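Local coordinates for protein HAT1-interacting factor 1 (Saccharomyces cerevisiae, PDB 4NQ0) that acts in the nucleus as a histone H3 and H4 chaperone, as part of the HAT-B acetyltransferase complex, in chromatin assembly and telomere silencing, at residues C45-L49 and L63-F67. Residues are numbered along the deposited sequence; the frame is centred on the assembly and turned at random.
Sequences CQQTL and LFTIF
L49 holds CG anti to its carbonyl carbon (chi1 -77°); this turns CG toward helix 61-77, and the two methyls reach L63, F64 and F67. F67 does the reverse, with CG anti to the backbone N (chi1 -162°), and its ring leans on C45 and Q46. The contact joins two consecutive antiparallel helices, 38-51 and 61-77, in the all-helical TPR-type fold of this NASP-family chaperone. The axes of the two segments make 152° between their N-to-C directions. No clear hydrogen bond links the two segments, and most of the touching residues are buried.

L49 divides its branches. L49 CD1 sits almost over the centre of the F64 ring, 4.1 Å from its centroid, in a CH-pi contact. The same methyl meets F67 at the ring edge, close to its plane. L49 CD2 lies 3.7 Å from F64 CE2. It also meets L63 CD1, as the L49 and L63 side chains lie alongside one another, pointing opposite ways.

C45 packs at the other end of 45-49. C45 CB is 3.7 Å from F67 CB. C45 SG rests against I66 CG2. Q46 touches F67 with its aliphatic base. Its chain then bends at chi2 and leads the amide away, where NE2 hydrogen-bonds D50 OD2.

Helix 14-34 flanks the pair, with A29 touching C45 and M22 and V26 touching L63. F64 also packs on L209, Q212 and L216 of helix 202-218. Over one face of the F67 ring lies the backbone N of Q46, while Q46 CB comes within 3.6 Å of F67 CZ.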
loop_
_atom_site.group_PDB
_atom_site.type_symbol
_atom_site.label_atom_id
_atom_site.label_comp_id
_atom_site.label_asym_id
_atom_site.label_seq_id
_atom_site.Cartn_x
_atom_site.Cartn_y
_atom_site.Cartn_z
ATOM N N CYS A 45 -0.466 -18.247 7.268
ATOM C CA CYS A 45 -1.055 -17.075 7.927
ATOM C C CYS A 45 -2.473 -17.386 8.364
ATOM O O CYS A 45 -2.846 -17.118 9.493
ATOM C CB CYS A 45 -1.081 -15.857 6.986
ATOM S SG CYS A 45 0.549 -15.186 6.590
ATOM N N GLN A 46 -3.261 -17.951 7.449
ATOM C CA GLN A 46 -4.658 -18.273 7.730
ATOM C C GLN A 46 -4.808 -19.184 8.956
ATOM O O GLN A 46 -5.582 -18.892 9.860
ATOM C CB GLN A 46 -5.310 -18.928 6.507
ATOM C CG GLN A 46 -6.723 -19.436 6.744
ATOM C CD GLN A 46 -6.784 -20.947 6.822
ATOM O OE1 GLN A 46 -6.204 -21.638 5.978
ATOM N NE2 GLN A 46 -7.500 -21.478 7.829
ATOM N N GLN A 47 -4.057 -20.281 8.978
ATOM C CA GLN A 47 -4.156 -21.249 10.072
ATOM C C GLN A 47 -3.644 -20.662 11.382
ATOM O O GLN A 47 -4.189 -20.938 12.438
ATOM C CB GLN A 47 -3.391 -22.523 9.733
ATOM C CG GLN A 47 -3.974 -23.279 8.544
ATOM C CD GLN A 47 -3.021 -24.311 8.012
ATOM O OE1 GLN A 47 -2.106 -24.743 8.713
ATOM N NE2 GLN A 47 -3.214 -24.708 6.764
ATOM N N THR A 48 -2.596 -19.850 11.321
ATOM C CA THR A 48 -2.119 -19.173 12.525
ATOM C C THR A 48 -3.215 -18.232 13.032
ATOM O O THR A 48 -3.529 -18.247 14.221
ATOM C CB THR A 48 -0.789 -18.412 12.286
ATOM O OG1 THR A 48 0.187 -19.317 11.751
ATOM C CG2 THR A 48 -0.260 -17.814 13.588
ATOM N N LEU A 49 -3.823 -17.454 12.127
ATOM C CA LEU A 49 -4.857 -16.500 12.530
ATOM C C LEU A 49 -6.083 -17.224 13.135
ATOM O O LEU A 49 -6.626 -16.755 14.121
ATOM C CB LEU A 49 -5.266 -15.552 11.380
ATOM C CG LEU A 49 -4.294 -14.398 11.053
ATOM C CD1 LEU A 49 -4.601 -13.724 9.731
ATOM C CD2 LEU A 49 -4.241 -13.356 12.168
ATOM N N LEU A 63 0.950 -10.841 9.728
ATOM C CA LEU A 63 0.112 -11.974 9.348
ATOM C C LEU A 63 -0.889 -11.562 8.275
ATOM O O LEU A 63 -1.155 -12.317 7.345
ATOM C CB LEU A 63 -0.626 -12.562 10.553
ATOM C CG LEU A 63 0.257 -13.317 11.560
ATOM C CD1 LEU A 63 -0.478 -13.518 12.858
ATOM C CD2 LEU A 63 0.729 -14.649 11.001
ATOM N N PHE A 64 -1.427 -10.355 8.403
ATOM C CA PHE A 64 -2.384 -9.834 7.433
ATOM C C PHE A 64 -1.700 -9.396 6.144
ATOM O O PHE A 64 -2.168 -9.709 5.041
ATOM C CB PHE A 64 -3.190 -8.696 8.074
ATOM C CG PHE A 64 -4.160 -9.168 9.127
ATOM C CD1 PHE A 64 -5.476 -9.457 8.792
ATOM C CD2 PHE A 64 -3.753 -9.345 10.446
ATOM C CE1 PHE A 64 -6.380 -9.902 9.757
ATOM C CE2 PHE A 64 -4.647 -9.795 11.407
ATOM C CZ PHE A 64 -5.956 -10.068 11.068
ATOM N N THR A 65 -0.558 -8.723 6.268
ATOM C CA THR A 65 0.132 -8.200 5.075
ATOM C C THR A 65 0.760 -9.299 4.219
ATOM O O THR A 65 0.640 -9.280 2.986
ATOM C CB THR A 65 1.174 -7.129 5.436
ATOM O OG1 THR A 65 2.232 -7.714 6.207
ATOM C CG2 THR A 65 0.513 -6.011 6.234
ATOM N N ILE A 66 1.391 -10.273 4.864
ATOM C CA ILE A 66 1.896 -11.454 4.156
ATOM C C ILE A 66 0.748 -12.235 3.512
ATOM O O ILE A 66 0.829 -12.609 2.337
ATOM C CB ILE A 66 2.719 -12.370 5.095
ATOM C CG1 ILE A 66 3.985 -11.637 5.560
ATOM C CG2 ILE A 66 3.102 -13.665 4.389
ATOM C CD1 ILE A 66 4.615 -12.236 6.773
ATOM N N PHE A 67 -0.331 -12.450 4.271
ATOM C CA PHE A 67 -1.516 -13.156 3.770
ATOM C C PHE A 67 -2.035 -12.439 2.514
ATOM O O PHE A 67 -2.320 -13.073 1.493
ATOM C CB PHE A 67 -2.591 -13.192 4.874
ATOM C CG PHE A 67 -3.706 -14.224 4.690
ATOM C CD1 PHE A 67 -3.924 -14.911 3.494
ATOM C CD2 PHE A 67 -4.586 -14.453 5.741
ATOM C CE1 PHE A 67 -4.978 -15.816 3.380
ATOM C CE2 PHE A 67 -5.635 -15.357 5.632
ATOM C CZ PHE A 67 -5.827 -16.039 4.454
#